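Long-range contacts in phosphotriesterase homology protein (PDB 1BF6), which hydrolyses phosphorylated glyceryl acetates and related esters, as well as aromatic acetates and propionates, using two zinc ions bound per subunit: residues A[13-18]-A[59-64]; A[91-96]-A[133-138]; A[183-188]-A[207-212]. All blocks are in the same frame, centred on the assembly; numbering follows the deposited sequence.

Interaction 1: residues A[13-18]-A[59-64]; sequences HLHIDL and GRNAQF. With ZN (zinc ion), chain C.
Gly-59 packs against the backbone of Ile-16 and Asp-17: a beta carbon there would run into Asp-17 N and, with the positive phi of this residue, into the preceding carbonyl oxygen, so glycine suits the place on both counts. Its carbonyl O lies at the edge of the His-15 ring, 2.8 Å from ND1, but the N-H is bent to 124° at the hydrogen and the bond is weak. Arg-60 turns its side chain away to salt bridges with Glu-107 and Asp-113. Asn-61, the N-cap of helix 62-72, lays its CB over the centre of the imidazole of His-15, 3.4 Å from the ring centroid, a CH-pi contact; its backbone N donates to a water that in turn donates to His-15 O, 2.7 Å away. Phe-64, in the first turn of that helix, offers a ring face to the edge of His-15, an edge-to-face pair with CD2 of the histidine 3.5 Å from CD2 of the phenylalanine and planes at 65°. The CG of His-15 stands anti to its backbone N (chi1 -178°), which carries the imidazole out under Asn-61 CB, with its CD2 edge toward Phe-64. On the same loop His-13 binds zinc through NE2 with His-11, Glu-124 and Asp-242. The His-15 ring has one weak bond and the water links only backbones, so aromatic and CH-pi packing probably does most to join this zinc-binding loop to helix 62-72.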
loop_
_atom_site.group_PDB
_atom_site.type_symbol
_atom_site.label_atom_id
_atom_site.label_comp_id
_atom_site.label_asym_id
_atom_site.label_seq_id
_atom_site.Cartn_x
_atom_site.Cartn_y
_atom_site.Cartn_z
ATOM N N HIS A 13 3.024 -0.228 6.761
ATOM C CA HIS A 13 3.580 0.927 7.432
ATOM C C HIS A 13 4.570 0.388 8.433
ATOM O O HIS A 13 4.236 -0.534 9.175
ATOM C CB HIS A 13 2.502 1.713 8.171
ATOM C CG HIS A 13 1.498 2.329 7.262
ATOM N ND1 HIS A 13 1.707 3.504 6.573
ATOM C CD2 HIS A 13 0.295 1.865 6.849
ATOM C CE1 HIS A 13 0.661 3.704 5.777
ATOM N NE2 HIS A 13 -0.216 2.735 5.916
ATOM N N LEU A 14 5.803 0.884 8.382
ATOM C CA LEU A 14 6.849 0.495 9.327
ATOM C C LEU A 14 7.015 1.621 10.344
ATOM O O LEU A 14 7.352 1.386 11.509
ATOM C CB LEU A 14 8.163 0.226 8.601
ATOM C CG LEU A 14 8.047 -0.927 7.601
ATOM C CD1 LEU A 14 9.417 -1.221 7.026
ATOM C CD2 LEU A 14 7.482 -2.154 8.301
ATOM N N HIS A 15 6.830 2.854 9.874
ATOM C CA HIS A 15 6.902 4.007 10.741
ATOM C C HIS A 15 5.879 5.023 10.274
ATOM O O HIS A 15 6.051 5.682 9.246
ATOM C CB HIS A 15 8.291 4.639 10.785
ATOM C CG HIS A 15 8.373 5.809 11.717
ATOM N ND1 HIS A 15 7.661 6.971 11.513
ATOM C CD2 HIS A 15 9.054 5.984 12.875
ATOM C CE1 HIS A 15 7.899 7.813 12.505
ATOM N NE2 HIS A 15 8.741 7.238 13.344
ATOM N N ILE A 16 4.791 5.098 11.026
ATOM C CA ILE A 16 3.711 6.020 10.737
ATOM C C ILE A 16 3.302 6.651 12.053
ATOM O O ILE A 16 3.403 6.019 13.110
ATOM C CB ILE A 16 2.501 5.308 10.071
ATOM C CG1 ILE A 16 1.388 6.315 9.791
ATOM C CG2 ILE A 16 1.998 4.146 10.937
ATOM C CD1 ILE A 16 0.244 5.767 8.972
ATOM N N ASP A 17 2.910 7.919 11.993
ATOM C CA ASP A 17 2.487 8.638 13.186
ATOM C C ASP A 17 1.291 9.536 12.906
ATOM O O ASP A 17 1.452 10.671 12.451
ATOM C CB ASP A 17 3.647 9.465 13.764
ATOM C CG ASP A 17 3.326 10.068 15.141
ATOM O OD1 ASP A 17 2.193 9.902 15.635
ATOM O OD2 ASP A 17 4.219 10.704 15.738
ATOM N N LEU A 18 0.097 9.005 13.159
ATOM C CA LEU A 18 -1.149 9.747 12.997
ATOM C C LEU A 18 -1.716 10.022 14.398
ATOM O O LEU A 18 -2.914 10.295 14.554
ATOM C CB LEU A 18 -2.169 8.940 12.188
ATOM C CG LEU A 18 -1.824 8.573 10.744
ATOM C CD1 LEU A 18 -3.069 8.039 10.061
ATOM C CD2 LEU A 18 -1.292 9.792 10.002
ATOM N N GLY A 59 3.689 11.038 8.840
ATOM C CA GLY A 59 4.680 10.715 9.852
ATOM C C GLY A 59 5.799 9.807 9.382
ATOM O O GLY A 59 6.360 9.044 10.180
ATOM N N ARG A 60 6.138 9.895 8.092
ATOM C CA ARG A 60 7.213 9.086 7.523
ATOM C C ARG A 60 8.541 9.385 8.218
ATOM O O ARG A 60 8.773 10.497 8.698
ATOM C CB ARG A 60 7.341 9.364 6.013
ATOM C CG ARG A 60 8.366 8.483 5.258
ATOM C CD ARG A 60 8.517 8.934 3.790
ATOM N NE ARG A 60 9.138 10.257 3.714
ATOM C CZ ARG A 60 8.892 11.163 2.768
ATOM N NH1 ARG A 60 8.043 10.905 1.782
ATOM N NH2 ARG A 60 9.450 12.363 2.855
ATOM N N ASN A 61 9.414 8.384 8.259
ATOM C CA ASN A 61 10.725 8.516 8.867
ATOM C C ASN A 61 11.697 7.681 8.052
ATOM O O ASN A 61 11.879 6.485 8.317
ATOM C CB ASN A 61 10.691 8.015 10.311
ATOM C CG ASN A 61 11.910 8.423 11.103
ATOM O OD1 ASN A 61 11.786 8.798 12.266
ATOM N ND2 ASN A 61 13.095 8.331 10.503
ATOM N N ALA A 62 12.334 8.321 7.074
ATOM C CA ALA A 62 13.287 7.654 6.196
ATOM C C ALA A 62 14.439 6.982 6.945
ATOM O O ALA A 62 14.815 5.860 6.617
ATOM C CB ALA A 62 13.836 8.649 5.154
ATOM N N GLN A 63 14.976 7.646 7.964
ATOM C CA GLN A 63 16.092 7.084 8.714
ATOM C C GLN A 63 15.708 5.773 9.401
ATOM O O GLN A 63 16.464 4.799 9.369
ATOM C CB GLN A 63 16.625 8.084 9.736
ATOM C CG GLN A 63 17.958 7.679 10.301
ATOM C CD GLN A 63 19.008 7.500 9.224
ATOM O OE1 GLN A 63 19.325 8.440 8.493
ATOM N NE2 GLN A 63 19.538 6.291 9.103
ATOM N N PHE A 64 14.504 5.753 9.964
ATOM C CA PHE A 64 13.961 4.584 10.652
ATOM C C PHE A 64 13.896 3.415 9.682
ATOM O O PHE A 64 14.219 2.279 10.043
ATOM C CB PHE A 64 12.556 4.919 11.147
ATOM C CG PHE A 64 11.934 3.860 12.016
ATOM C CD1 PHE A 64 11.311 2.749 11.455
ATOM C CD2 PHE A 64 11.909 4.016 13.401
ATOM C CE1 PHE A 64 10.667 1.811 12.262
ATOM C CE2 PHE A 64 11.269 3.088 14.215
ATOM C CZ PHE A 64 10.650 1.991 13.646
HETATM ZN ZN ZN C . -2.007 2.242 4.805
HETATM O O HOH W 1 8.138 5.746 7.495
#

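Interaction 2: residues A[91-96]-A[133-138]; sequences HVATRS and TPLEEK
Lys-138 drives its ammonium group into the carbonyl-rich end of the short, weakly bonded helical turn at 91-94. NZ donates to Val-92 O at 2.9 Å, in the carbonyl plane, and to Arg-95 O, nearly straight out from the carbonyl (173° at the oxygen); the modelled length of this second bond is unusually short and not to be pressed. Ala-93 O is also close, but its angle is too poor for a bond. A long, positively charged residue suits this place: with CG anti to the backbone N (chi1 -176°) and the rest of the chain extended, Lys-138 reaches across from its own helix, and its charge probably complements the carbonyl oxygens gathered there. In the TIM-barrel fold of this family, helix 134-150 belongs to the outer layer, and the contact joins its first turns to the turn leading into helix 97-109, whose Val-97 and Leu-100 touch the lysine chain. Helix 134-150 begins with a capping box: Thr-133 OG1 accepts from Glu-136 N, and Glu-136 OE1 accepts from Thr-133 N at 3.1 Å. One turn before the lysine, Leu-135 lays CD2 against Ala-93 CB at 3.8 Å; the small alanine lets this methyl approach its CA. Val-92 CG1 meets Leu-135 CD2 more loosely, at 4.4 Å.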
loop_
_atom_site.group_PDB
_atom_site.type_symbol
_atom_site.label_atom_id
_atom_site.label_comp_id
_atom_site.label_asym_id
_atom_site.label_seq_id
_atom_site.Cartn_x
_atom_site.Cartn_y
_atom_site.Cartn_z
ATOM N N HIS A 91 -1.093 23.596 3.384
ATOM C CA HIS A 91 -0.475 23.893 2.092
ATOM C C HIS A 91 -0.926 23.104 0.862
ATOM O O HIS A 91 -0.553 23.444 -0.265
ATOM C CB HIS A 91 1.056 23.933 2.211
ATOM C CG HIS A 91 1.701 22.603 2.467
ATOM N ND1 HIS A 91 2.343 22.305 3.649
ATOM C CD2 HIS A 91 1.905 21.537 1.652
ATOM C CE1 HIS A 91 2.926 21.124 3.549
ATOM N NE2 HIS A 91 2.676 20.637 2.346
ATOM N N VAL A 92 -1.704 22.038 1.058
ATOM C CA VAL A 92 -2.194 21.306 -0.102
ATOM C C VAL A 92 -3.169 22.222 -0.861
ATOM O O VAL A 92 -3.226 22.205 -2.092
ATOM C CB VAL A 92 -2.871 19.969 0.289
ATOM C CG1 VAL A 92 -3.553 19.342 -0.928
ATOM C CG2 VAL A 92 -1.827 19.026 0.865
ATOM N N ALA A 93 -3.900 23.061 -0.129
ATOM C CA ALA A 93 -4.846 23.978 -0.762
ATOM C C ALA A 93 -4.166 25.217 -1.357
ATOM O O ALA A 93 -4.557 25.681 -2.424
ATOM C CB ALA A 93 -5.929 24.403 0.233
ATOM N N THR A 94 -3.137 25.724 -0.677
ATOM C CA THR A 94 -2.441 26.934 -1.113
ATOM C C THR A 94 -1.360 26.757 -2.168
ATOM O O THR A 94 -1.050 27.699 -2.906
ATOM C CB THR A 94 -1.888 27.728 0.076
ATOM O OG1 THR A 94 -0.906 26.955 0.778
ATOM C CG2 THR A 94 -3.025 28.120 1.014
ATOM N N ARG A 95 -0.760 25.569 -2.238
ATOM C CA ARG A 95 0.241 25.322 -3.277
ATOM C C ARG A 95 -0.504 24.962 -4.566
ATOM O O ARG A 95 -1.681 24.588 -4.533
ATOM C CB ARG A 95 1.195 24.194 -2.870
ATOM C CG ARG A 95 2.167 24.616 -1.798
ATOM C CD ARG A 95 3.074 23.505 -1.376
ATOM N NE ARG A 95 3.821 23.882 -0.184
ATOM C CZ ARG A 95 4.686 23.093 0.444
ATOM N NH1 ARG A 95 4.930 21.868 -0.007
ATOM N NH2 ARG A 95 5.284 23.518 1.549
ATOM N N SER A 96 0.146 25.159 -5.707
ATOM C CA SER A 96 -0.478 24.824 -6.984
ATOM C C SER A 96 -0.227 23.341 -7.245
ATOM O O SER A 96 0.716 22.754 -6.692
ATOM C CB SER A 96 0.165 25.627 -8.115
ATOM O OG SER A 96 1.494 25.169 -8.351
ATOM N N THR A 133 -12.884 14.595 -2.871
ATOM C CA THR A 133 -12.995 16.027 -2.582
ATOM C C THR A 133 -12.114 16.826 -3.556
ATOM O O THR A 133 -11.231 16.265 -4.213
ATOM C CB THR A 133 -12.506 16.338 -1.148
ATOM O OG1 THR A 133 -11.078 16.204 -1.096
ATOM C CG2 THR A 133 -13.147 15.386 -0.127
ATOM N N PRO A 134 -12.361 18.144 -3.680
ATOM C CA PRO A 134 -11.553 18.975 -4.581
ATOM C C PRO A 134 -10.046 18.875 -4.286
ATOM O O PRO A 134 -9.231 18.823 -5.213
ATOM C CB PRO A 134 -12.087 20.381 -4.298
ATOM C CG PRO A 134 -13.534 20.134 -4.086
ATOM C CD PRO A 134 -13.532 18.893 -3.188
ATOM N N LEU A 135 -9.663 18.829 -3.009
ATOM C CA LEU A 135 -8.247 18.726 -2.663
ATOM C C LEU A 135 -7.663 17.361 -3.023
ATOM O O LEU A 135 -6.495 17.253 -3.390
ATOM C CB LEU A 135 -8.010 19.028 -1.184
ATOM C CG LEU A 135 -8.258 20.479 -0.756
ATOM C CD1 LEU A 135 -7.960 20.618 0.734
ATOM C CD2 LEU A 135 -7.356 21.416 -1.553
ATOM N N GLU A 136 -8.462 16.312 -2.863
ATOM C CA GLU A 136 -8.015 14.968 -3.226
ATOM C C GLU A 136 -7.842 14.890 -4.752
ATOM O O GLU A 136 -6.867 14.317 -5.240
ATOM C CB GLU A 136 -9.019 13.931 -2.732
ATOM C CG GLU A 136 -8.871 13.659 -1.240
ATOM C CD GLU A 136 -10.071 12.976 -0.623
ATOM O OE1 GLU A 136 -11.061 12.692 -1.326
ATOM O OE2 GLU A 136 -10.019 12.725 0.595
ATOM N N GLU A 137 -8.774 15.484 -5.496
ATOM C CA GLU A 137 -8.684 15.505 -6.953
ATOM C C GLU A 137 -7.364 16.150 -7.374
ATOM O O GLU A 137 -6.647 15.621 -8.227
ATOM C CB GLU A 137 -9.847 16.278 -7.569
ATOM C CG GLU A 137 -9.715 16.414 -9.090
ATOM C CD GLU A 137 -10.844 17.194 -9.724
ATOM O OE1 GLU A 137 -11.337 18.164 -9.104
ATOM O OE2 GLU A 137 -11.226 16.852 -10.856
ATOM N N LYS A 138 -7.039 17.277 -6.743
ATOM C CA LYS A 138 -5.810 18.022 -7.019
ATOM C C LYS A 138 -4.585 17.154 -6.728
ATOM O O LYS A 138 -3.615 17.148 -7.493
ATOM C CB LYS A 138 -5.774 19.277 -6.150
ATOM C CG LYS A 138 -4.615 20.218 -6.378
ATOM C CD LYS A 138 -4.670 21.304 -5.303
ATOM C CE LYS A 138 -3.778 22.479 -5.600
ATOM N NZ LYS A 138 -3.986 23.518 -4.539
#

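Interaction 3: residues A[183-188]-A[207-212]; sequences VGHCDL and FDTIGK. With ZN (zinc ion), chain D; SO4 (sulfate ion), chain F.
The imidazole of His-185 has Asp-208 OD1 at its edge, Thr-209 CG2 obliquely beside it and a zinc ion at NE2, 2.2 Å away. ND1 donates to Asp-208 OD1 at 2.6 Å, tilted 15° from the ring plane; ring and carboxylate are turned 62° apart, and the nitrogen meets the oxygen from above the carboxylate plane. Asp-208 grips the backbone too: OD2 takes His-185 N on its syn side at 3.1 Å, while OD1 adds a weak second bond to that N-H. Asp-187 sets its CB obliquely against the Phe-207 ring and, with CG between the backbone N and the carbonyl carbon (chi1 65°), turns its carboxylate to Thr-209. OD2 of Asp-187 receives Thr-209 N at 3.2 Å through its syn lone pair; OD1 receives the Thr-209 hydroxyl, OG1, at 2.7 Å from above the carboxylate plane. Threonine suits this spot because OG1 can bond while CG2 turns toward the His-185 ring; Leu-188 CD2 rests against OG1 and CB. Replacing Asp-187 by an alanine would probably leave Thr-209 N and OG1 without these acceptors and Arg-221 without this salt-bridge partner. Lys-212, closing the type II turn from Thr-209, donates through NZ to Asp-242 O and to a sulfate, probably from the crystallisation liquor. Both loops follow neighbouring parallel strands, at the C-terminal ends of the TIM-barrel strands, where this family holds its metal centre; His-157 and Glu-124 complete this zinc site. The histidine-carboxylate bond probably helps fix the His-185 ring, with Asp-208 as second-shell residue.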
loop_
_atom_site.group_PDB
_atom_site.type_symbol
_atom_site.label_atom_id
_atom_site.label_comp_id
_atom_site.label_asym_id
_atom_site.label_seq_id
_atom_site.Cartn_x
_atom_site.Cartn_y
_atom_site.Cartn_z
ATOM N N VAL A 183 -4.870 -0.211 -6.914
ATOM C CA VAL A 183 -5.927 0.305 -6.034
ATOM C C VAL A 183 -5.941 -0.368 -4.652
ATOM O O VAL A 183 -6.221 -1.564 -4.533
ATOM C CB VAL A 183 -7.315 0.157 -6.701
ATOM C CG1 VAL A 183 -8.405 0.730 -5.810
ATOM C CG2 VAL A 183 -7.328 0.871 -8.049
ATOM N N GLY A 184 -5.662 0.426 -3.619
ATOM C CA GLY A 184 -5.608 -0.093 -2.260
ATOM C C GLY A 184 -6.943 -0.275 -1.568
ATOM O O GLY A 184 -7.923 0.405 -1.880
ATOM N N HIS A 185 -6.976 -1.217 -0.621
ATOM C CA HIS A 185 -8.166 -1.526 0.174
ATOM C C HIS A 185 -9.424 -1.897 -0.585
ATOM O O HIS A 185 -10.495 -1.359 -0.313
ATOM C CB HIS A 185 -8.500 -0.370 1.119
ATOM C CG HIS A 185 -7.303 0.271 1.726
ATOM N ND1 HIS A 185 -6.180 -0.410 2.131
ATOM C CD2 HIS A 185 -7.035 1.582 1.929
ATOM C CE1 HIS A 185 -5.292 0.477 2.532
ATOM N NE2 HIS A 185 -5.794 1.682 2.418
ATOM N N CYS A 186 -9.322 -2.830 -1.526
ATOM C CA CYS A 186 -10.505 -3.246 -2.273
ATOM C C CYS A 186 -11.259 -4.347 -1.535
ATOM O O CYS A 186 -12.330 -4.768 -1.972
ATOM C CB CYS A 186 -10.112 -3.774 -3.656
ATOM S SG CYS A 186 -9.339 -2.560 -4.739
ATOM N N ASP A 187 -10.717 -4.749 -0.387
ATOM C CA ASP A 187 -11.267 -5.850 0.407
ATOM C C ASP A 187 -11.896 -5.494 1.772
ATOM O O ASP A 187 -11.656 -6.179 2.765
ATOM C CB ASP A 187 -10.162 -6.904 0.597
ATOM C CG ASP A 187 -8.980 -6.383 1.418
ATOM O OD1 ASP A 187 -8.787 -5.144 1.501
ATOM O OD2 ASP A 187 -8.225 -7.207 1.992
ATOM N N LEU A 188 -12.715 -4.447 1.817
ATOM C CA LEU A 188 -13.382 -4.056 3.064
ATOM C C LEU A 188 -14.905 -4.231 3.000
ATOM O O LEU A 188 -15.631 -3.868 3.925
ATOM C CB LEU A 188 -12.989 -2.630 3.466
ATOM C CG LEU A 188 -11.574 -2.520 4.034
ATOM C CD1 LEU A 188 -11.100 -1.071 4.099
ATOM C CD2 LEU A 188 -11.539 -3.167 5.400
ATOM N N PHE A 207 -5.834 -6.651 -1.859
ATOM C CA PHE A 207 -6.573 -7.203 -0.731
ATOM C C PHE A 207 -5.493 -6.994 0.329
ATOM O O PHE A 207 -4.668 -7.882 0.596
ATOM C CB PHE A 207 -6.879 -8.702 -0.931
ATOM C CG PHE A 207 -8.029 -8.980 -1.882
ATOM C CD1 PHE A 207 -8.026 -8.478 -3.192
ATOM C CD2 PHE A 207 -9.118 -9.753 -1.472
ATOM C CE1 PHE A 207 -9.093 -8.742 -4.069
ATOM C CE2 PHE A 207 -10.184 -10.022 -2.340
ATOM C CZ PHE A 207 -10.172 -9.513 -3.645
ATOM N N ASP A 208 -5.448 -5.774 0.864
ATOM C CA ASP A 208 -4.425 -5.380 1.842
ATOM C C ASP A 208 -4.891 -5.094 3.272
ATOM O O ASP A 208 -4.144 -4.485 4.046
ATOM C CB ASP A 208 -3.641 -4.162 1.327
ATOM C CG ASP A 208 -4.548 -3.022 0.881
ATOM O OD1 ASP A 208 -5.676 -2.902 1.400
ATOM O OD2 ASP A 208 -4.141 -2.263 -0.028
ATOM N N THR A 209 -6.117 -5.488 3.603
ATOM C CA THR A 209 -6.634 -5.289 4.957
ATOM C C THR A 209 -6.856 -6.664 5.623
ATOM O O THR A 209 -7.717 -6.829 6.500
ATOM C CB THR A 209 -7.932 -4.452 4.970
ATOM O OG1 THR A 209 -8.943 -5.087 4.179
ATOM C CG2 THR A 209 -7.671 -3.030 4.420
ATOM N N ILE A 210 -6.069 -7.642 5.175
ATOM C CA ILE A 210 -6.132 -9.003 5.700
ATOM C C ILE A 210 -5.918 -8.971 7.211
ATOM O O ILE A 210 -4.973 -8.345 7.688
ATOM C CB ILE A 210 -5.060 -9.883 5.026
ATOM C CG1 ILE A 210 -5.483 -10.193 3.583
ATOM C CG2 ILE A 210 -4.829 -11.176 5.818
ATOM C CD1 ILE A 210 -4.325 -10.609 2.678
ATOM N N GLY A 211 -6.819 -9.622 7.950
ATOM C CA GLY A 211 -6.713 -9.651 9.404
ATOM C C GLY A 211 -7.604 -8.636 10.109
ATOM O O GLY A 211 -7.822 -8.742 11.315
ATOM N N LYS A 212 -8.111 -7.649 9.369
ATOM C CA LYS A 212 -8.982 -6.617 9.937
ATOM C C LYS A 212 -10.421 -7.095 9.846
ATOM O O LYS A 212 -11.275 -6.486 9.201
ATOM C CB LYS A 212 -8.761 -5.276 9.211
ATOM C CG LYS A 212 -7.293 -4.837 9.289
ATOM C CD LYS A 212 -7.019 -3.387 8.910
ATOM C CE LYS A 212 -5.556 -3.081 9.194
ATOM N NZ LYS A 212 -5.239 -1.645 9.016
HETATM ZN ZN ZN D . -4.802 3.381 3.352
HETATM S S SO4 F . -7.038 1.112 11.289
HETATM O O1 SO4 F . -7.938 1.459 12.386
HETATM O O2 SO4 F . -5.821 2.029 11.337
HETATM O O3 SO4 F . -6.512 -0.348 11.377
HETATM O O4 SO4 F . -7.789 1.231 9.965
#

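Overall arrangement
Along the chain the three contacts follow one another in series, within one TIM barrel. Interactions 1 and 3 both supply zinc ligands: 13-18 follows strand 7-12, while 183-188 and 207-212 follow the neighbouring parallel strands 181-183 and 204-207. Their centres lie 20 Å apart, with nearest atoms about 7 Å apart, and the two zinc sites share Glu-124 as a ligand. Interaction 2 sits at the surface, its centre about 22 Å from the chain centre and 23 and 26 Å from the centres of interactions 1 and 3, far from the zinc ions. Thus interactions 1 and 3 shape loops around the binuclear centre, whereas interaction 2 ties together helical elements of the outer layer.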